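Local structure of protein scribble homolog (Homo sapiens, 6EEY) at residues R5-Q10 with D54-V59; L61-V66 with L90-C95. The protein probably acts as a cell-polarity scaffold, its PDZ domains binding C-terminal ligands such as that of the alpha1D-adrenergic receptor. The protein carries 1 engineered substitution. One frame throughout, in Å; residues are numbered along the deposited sequence.

Interaction 1. Residues R5-Q10 with D54-V59; sequences RELCIQ and DGRLRV
Strand 5-10 runs past the helix end and loop at 54-59, drawing closest where the CA of Ile9 lies 6.6 Å from that of Asp54 and opening to 8.6 Å between the CA atoms of Leu7 and Arg56. In this PDZ fold the first strand is thereby joined to the end of helix 50-54 and the loop that follows. Asp54 OD1 accepts from the backbone N of Arg56, an Asx turn, with Gly55 between them at positive phi. The same oxygen offers its syn lone pair to Arg56 NE in a nearly straight bond (172°), while OD2 takes NH2 at 2.9 Å, a side-on salt bridge with one nitrogen to each oxygen. Held this way, the guanidinium sends NH2 to Cys8 O at 3.0 Å; the oxygen lies in the guanidinium plane, but the donor stands above the carbonyl plane and the bond is bent. Water 1 joins Arg56 NH1 to Cys8 N, and water 2 links Gln10 N with Asp54 OD2. Without the Asp54 carboxylate, as with an alanine here, Arg56 would probably lose its charge partner and its N the Asx-turn acceptor, leaving the guanidinium free to turn off Cys8 O. Leu7 comes from the opposite direction, laying CD1 over one guanidinium face toward the rim, with CD2 3.6 Å from Arg56 NH1. With CG anti to its carbonyl carbon (chi1 -59°), Leu7 also brings CD1 to Leu57 CD2 at 3.8 Å. Ile9 meets Asp54 at about a right angle, its CG2 resting on the aspartate CB. Leu17, in what is by PDZ homology the carboxylate-binding loop, touches both Ile9 and Leu57. Between the two buried residues, Ile9 CD1 meets Leu57 CD1 at 3.5 Å.

Interaction 2. Residues L61-V66 with L90-C95; sequences LRLLEV and LTVLVC
Leu63 pushes CD1 into the hollow between two valines of the antiparallel partner strand, 3.6 Å from Val92 CB and 3.8 Å from Val94 CG1. Its CG is anti to the backbone N (chi1 -180°), and chi2 near 61° turns the methyl across the strand instead of along it. Further along the same face, Val66 CG1 meets Leu90 CD2 obliquely at 3.9 Å, while helix 76-83 touches Val66 through Leu82 and Leu83. At the other end of the contact, Leu61 sets CD2 against the terminal Cys95 O. On the other face Leu93 and Glu65 run alongside each other in the same direction; Leu93 CD2 lies against the glutamate arm, 3.8 Å from Glu65 CG, and also reaches the carboxylate carbon CD and comes near Leu64 CB. Cys95 SG fits beside Arg62 CB and CG before the arginine bends away. Both backbone bonds of the bulge centre on Leu93: its O takes Leu64 N at 2.8 Å and its N gives to Glu65 O at 3.0 Å. Two residues thus face one and the register shifts by one, a classic beta bulge in the antiparallel pairing of the PDZ fold's sheet.

Interactions 1 and 2 lie 8 Å apart, centre to centre, and are joined through strand 89-94, which belongs to interaction 2 and pairs with strand 5-10 of interaction 1 along one edge and with strand 62-66 along the other. Leu7 N to Val92 O and Ile9 N to Leu90 O, each 2.9 Å and probable hydrogen bonds, carry the sheet from one contact to the other. Arg5 packs on Leu61, and Glu6 OE2 comes 3.3 Å from Thr91 CG2. In PDZ domains the peptide binds between the strand corresponding to 19-23 and the helix corresponding to 76-83; interaction 2 backs that helix through Val66, whereas interaction 1 touches Leu17 of the probable carboxylate-binding loop.

Interaction 1. Residues R5-Q10 with D54-V59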
loop_
_atom_site.group_PDB
_atom_site.type_symbol
_atom_site.label_atom_id
_atom_site.label_comp_id
_atom_site.label_asym_id
_atom_site.label_seq_id
_atom_site.Cartn_x
_atom_site.Cartn_y
_atom_site.Cartn_z
ATOM N N ARG A 5 -4.405 -11.120 -3.880
ATOM C CA ARG A 5 -5.535 -10.607 -4.641
ATOM C C ARG A 5 -5.249 -9.191 -5.115
ATOM O O ARG A 5 -4.543 -8.413 -4.460
ATOM C CB ARG A 5 -6.839 -10.692 -3.849
ATOM C CG ARG A 5 -6.771 -10.036 -2.516
ATOM C CD ARG A 5 -7.650 -10.759 -1.511
ATOM N NE ARG A 5 -7.596 -10.055 -0.235
ATOM C CZ ARG A 5 -6.861 -10.406 0.814
ATOM N NH1 ARG A 5 -6.100 -11.494 0.794
ATOM N NH2 ARG A 5 -6.918 -9.663 1.907
ATOM N N GLU A 6 -5.813 -8.872 -6.263
ATOM C CA GLU A 6 -5.659 -7.572 -6.888
ATOM C C GLU A 6 -7.003 -6.881 -6.808
ATOM O O GLU A 6 -8.021 -7.473 -7.185
ATOM C CB GLU A 6 -5.248 -7.748 -8.347
ATOM C CG GLU A 6 -4.923 -6.438 -9.054
ATOM C CD GLU A 6 -4.377 -6.620 -10.471
ATOM O OE1 GLU A 6 -4.801 -7.546 -11.174
ATOM O OE2 GLU A 6 -3.518 -5.817 -10.887
ATOM N N LEU A 7 -7.020 -5.680 -6.247
ATOM C CA LEU A 7 -8.242 -4.916 -6.080
ATOM C C LEU A 7 -8.129 -3.626 -6.863
ATOM O O LEU A 7 -7.096 -2.948 -6.806
ATOM C CB LEU A 7 -8.468 -4.528 -4.633
ATOM C CG LEU A 7 -8.583 -5.662 -3.619
ATOM C CD1 LEU A 7 -9.174 -5.158 -2.305
ATOM C CD2 LEU A 7 -9.352 -6.863 -4.135
ATOM N N CYS A 8 -9.183 -3.297 -7.585
ATOM C CA CYS A 8 -9.292 -2.036 -8.297
ATOM C C CYS A 8 -10.282 -1.174 -7.546
ATOM O O CYS A 8 -11.432 -1.565 -7.374
ATOM C CB CYS A 8 -9.750 -2.258 -9.731
ATOM S SG CYS A 8 -9.893 -0.756 -10.702
ATOM N N ILE A 9 -9.820 -0.036 -7.052
ATOM C CA ILE A 9 -10.581 0.800 -6.138
ATOM C C ILE A 9 -10.879 2.123 -6.811
ATOM O O ILE A 9 -9.975 2.790 -7.312
ATOM C CB ILE A 9 -9.834 0.974 -4.806
ATOM C CG1 ILE A 9 -9.712 -0.408 -4.149
ATOM C CG2 ILE A 9 -10.540 1.951 -3.911
ATOM C CD1 ILE A 9 -8.738 -0.448 -3.004
ATOM N N GLN A 10 -12.146 2.500 -6.834
ATOM C CA GLN A 10 -12.516 3.776 -7.419
ATOM C C GLN A 10 -12.066 4.919 -6.527
ATOM O O GLN A 10 -12.049 4.802 -5.302
ATOM C CB GLN A 10 -14.020 3.829 -7.624
ATOM C CG GLN A 10 -14.514 2.792 -8.621
ATOM C CD GLN A 10 -15.932 3.054 -9.115
ATOM O OE1 GLN A 10 -16.452 4.168 -9.009
ATOM N NE2 GLN A 10 -16.561 2.026 -9.669
ATOM N N ASP A 54 -14.669 2.128 -0.350
ATOM C CA ASP A 54 -14.775 0.849 -1.043
ATOM C C ASP A 54 -15.071 -0.276 -0.060
ATOM O O ASP A 54 -15.815 -1.210 -0.382
ATOM C CB ASP A 54 -13.475 0.648 -1.820
ATOM C CG ASP A 54 -13.324 -0.738 -2.396
ATOM O OD1 ASP A 54 -12.877 -1.637 -1.662
ATOM O OD2 ASP A 54 -13.636 -0.925 -3.589
ATOM N N GLY A 55 -14.496 -0.225 1.129
ATOM C CA GLY A 55 -14.859 -1.130 2.190
ATOM C C GLY A 55 -14.056 -2.404 2.285
ATOM O O GLY A 55 -14.185 -3.115 3.283
ATOM N N ARG A 56 -13.215 -2.710 1.312
ATOM C CA ARG A 56 -12.520 -3.992 1.320
ATOM C C ARG A 56 -11.211 -3.954 2.101
ATOM O O ARG A 56 -10.948 -4.849 2.909
ATOM C CB ARG A 56 -12.263 -4.463 -0.114
ATOM C CG ARG A 56 -13.517 -4.926 -0.800
ATOM C CD ARG A 56 -13.255 -5.318 -2.229
ATOM N NE ARG A 56 -12.945 -4.150 -3.053
ATOM C CZ ARG A 56 -12.603 -4.205 -4.331
ATOM N NH1 ARG A 56 -12.501 -5.367 -4.957
ATOM N NH2 ARG A 56 -12.384 -3.086 -4.990
ATOM N N LEU A 57 -10.370 -2.947 1.878
ATOM C CA LEU A 57 -9.058 -2.954 2.505
ATOM C C LEU A 57 -9.175 -2.761 4.008
ATOM O O LEU A 57 -10.068 -2.076 4.506
ATOM C CB LEU A 57 -8.186 -1.863 1.914
ATOM C CG LEU A 57 -7.780 -2.056 0.459
ATOM C CD1 LEU A 57 -6.974 -0.864 -0.002
ATOM C CD2 LEU A 57 -6.992 -3.324 0.248
ATOM N N ARG A 58 -8.231 -3.366 4.724
ATOM C CA ARG A 58 -8.172 -3.322 6.172
ATOM C C ARG A 58 -6.732 -3.123 6.611
ATOM O O ARG A 58 -5.780 -3.500 5.916
ATOM C CB ARG A 58 -8.687 -4.631 6.797
ATOM C CG ARG A 58 -10.169 -4.855 6.658
ATOM C CD ARG A 58 -10.894 -3.910 7.593
ATOM N NE ARG A 58 -12.338 -4.096 7.571
ATOM C CZ ARG A 58 -13.125 -3.657 6.599
ATOM N NH1 ARG A 58 -12.620 -3.008 5.571
ATOM N NH2 ARG A 58 -14.433 -3.847 6.664
ATOM N N VAL A 59 -6.596 -2.557 7.803
ATOM C CA VAL A 59 -5.326 -2.570 8.503
ATOM C C VAL A 59 -4.806 -3.980 8.575
ATOM O O VAL A 59 -5.561 -4.930 8.799
ATOM C CB VAL A 59 -5.509 -1.961 9.905
ATOM C CG1 VAL A 59 -4.281 -2.202 10.750
ATOM C CG2 VAL A 59 -5.819 -0.469 9.796
HETATM O O HOH W 1 -11.541 -4.984 -7.622
HETATM O O HOH W 2 -14.175 0.860 -5.542
#

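Interaction 2. Residues L61-V66 with L90-C95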
loop_
_atom_site.group_PDB
_atom_site.type_symbol
_atom_site.label_atom_id
_atom_site.label_comp_id
_atom_site.label_asym_id
_atom_site.label_seq_id
_atom_site.Cartn_x
_atom_site.Cartn_y
_atom_site.Cartn_z
ATOM N N LEU A 61 -3.198 -5.666 6.101
ATOM C CA LEU A 61 -2.910 -6.280 4.822
ATOM C C LEU A 61 -1.496 -5.946 4.375
ATOM O O LEU A 61 -1.007 -4.827 4.558
ATOM C CB LEU A 61 -3.875 -5.795 3.747
ATOM C CG LEU A 61 -5.321 -6.220 3.950
ATOM C CD1 LEU A 61 -6.166 -5.686 2.828
ATOM C CD2 LEU A 61 -5.477 -7.720 4.050
ATOM N N ARG A 62 -0.839 -6.936 3.791
ATOM C CA ARG A 62 0.437 -6.756 3.121
ATOM C C ARG A 62 0.178 -6.158 1.748
ATOM O O ARG A 62 -0.688 -6.637 1.013
ATOM C CB ARG A 62 1.095 -8.132 2.993
ATOM C CG ARG A 62 2.354 -8.225 2.148
ATOM C CD ARG A 62 3.543 -7.827 2.944
ATOM N NE ARG A 62 4.793 -7.969 2.202
ATOM C CZ ARG A 62 5.641 -8.990 2.287
ATOM N NH1 ARG A 62 5.389 -10.035 3.067
ATOM N NH2 ARG A 62 6.762 -8.948 1.585
ATOM N N LEU A 63 0.895 -5.096 1.413
ATOM C CA LEU A 63 0.732 -4.392 0.153
ATOM C C LEU A 63 1.978 -4.645 -0.682
ATOM O O LEU A 63 3.073 -4.201 -0.316
ATOM C CB LEU A 63 0.568 -2.913 0.449
ATOM C CG LEU A 63 0.380 -2.034 -0.764
ATOM C CD1 LEU A 63 -0.860 -2.394 -1.555
ATOM C CD2 LEU A 63 0.302 -0.584 -0.317
ATOM N N LEU A 64 1.820 -5.379 -1.782
ATOM C CA LEU A 64 2.938 -5.784 -2.621
ATOM C C LEU A 64 3.161 -4.878 -3.819
ATOM O O LEU A 64 4.313 -4.675 -4.226
ATOM C CB LEU A 64 2.743 -7.207 -3.133
ATOM C CG LEU A 64 2.781 -8.301 -2.070
ATOM C CD1 LEU A 64 2.363 -9.632 -2.642
ATOM C CD2 LEU A 64 4.171 -8.431 -1.469
ATOM N N GLU A 65 2.098 -4.347 -4.404
ATOM C CA GLU A 65 2.201 -3.533 -5.592
ATOM C C GLU A 65 1.110 -2.485 -5.547
ATOM O O GLU A 65 0.033 -2.715 -4.988
ATOM C CB GLU A 65 1.996 -4.316 -6.892
ATOM C CG GLU A 65 2.994 -5.414 -7.101
ATOM C CD GLU A 65 2.871 -6.117 -8.441
ATOM O OE1 GLU A 65 3.780 -6.909 -8.754
ATOM O OE2 GLU A 65 1.903 -5.888 -9.180
ATOM N N VAL A 66 1.389 -1.359 -6.175
ATOM C CA VAL A 66 0.403 -0.318 -6.428
ATOM C C VAL A 66 0.497 -0.013 -7.908
ATOM O O VAL A 66 1.591 0.223 -8.422
ATOM C CB VAL A 66 0.704 0.943 -5.601
ATOM C CG1 VAL A 66 -0.269 2.064 -5.925
ATOM C CG2 VAL A 66 0.629 0.638 -4.122
ATOM N N LEU A 90 -7.471 3.080 -8.685
ATOM C CA LEU A 90 -6.115 2.734 -8.307
ATOM C C LEU A 90 -6.141 1.258 -7.966
ATOM O O LEU A 90 -7.086 0.778 -7.335
ATOM C CB LEU A 90 -5.659 3.608 -7.147
ATOM C CG LEU A 90 -4.207 3.382 -6.725
ATOM C CD1 LEU A 90 -3.556 4.700 -6.352
ATOM C CD2 LEU A 90 -4.141 2.399 -5.564
ATOM N N THR A 91 -5.117 0.531 -8.367
ATOM C CA THR A 91 -5.078 -0.909 -8.146
ATOM C C THR A 91 -4.021 -1.244 -7.108
ATOM O O THR A 91 -2.938 -0.654 -7.091
ATOM C CB THR A 91 -4.806 -1.629 -9.467
ATOM O OG1 THR A 91 -5.893 -1.379 -10.375
ATOM C CG2 THR A 91 -4.627 -3.119 -9.280
ATOM N N VAL A 92 -4.346 -2.181 -6.239
ATOM C CA VAL A 92 -3.387 -2.669 -5.265
ATOM C C VAL A 92 -3.332 -4.180 -5.349
ATOM O O VAL A 92 -4.335 -4.846 -5.642
ATOM C CB VAL A 92 -3.706 -2.229 -3.821
ATOM C CG1 VAL A 92 -3.567 -0.712 -3.694
ATOM C CG2 VAL A 92 -5.088 -2.691 -3.390
ATOM N N LEU A 93 -2.177 -4.720 -5.035
ATOM C CA LEU A 93 -1.974 -6.160 -4.897
ATOM C C LEU A 93 -1.675 -6.417 -3.436
ATOM O O LEU A 93 -0.684 -5.896 -2.909
ATOM C CB LEU A 93 -0.803 -6.620 -5.760
ATOM C CG LEU A 93 -0.610 -8.128 -5.886
ATOM C CD1 LEU A 93 -1.759 -8.755 -6.673
ATOM C CD2 LEU A 93 0.712 -8.462 -6.539
ATOM N N VAL A 94 -2.540 -7.171 -2.773
ATOM C CA VAL A 94 -2.471 -7.328 -1.339
ATOM C C VAL A 94 -2.605 -8.792 -0.968
ATOM O O VAL A 94 -3.019 -9.630 -1.765
ATOM C CB VAL A 94 -3.567 -6.532 -0.602
ATOM C CG1 VAL A 94 -3.416 -5.073 -0.840
ATOM C CG2 VAL A 94 -4.959 -6.974 -1.012
ATOM N N CYS A 95 -2.282 -9.078 0.284
ATOM C CA CYS A 95 -2.647 -10.352 0.882
ATOM C C CYS A 95 -2.733 -10.250 2.405
ATOM O O CYS A 95 -2.350 -9.257 3.027
ATOM C CB CYS A 95 -1.645 -11.424 0.468
ATOM S SG CYS A 95 -0.062 -11.149 1.203
ATOM O OXT CYS A 95 -3.218 -11.190 3.055
#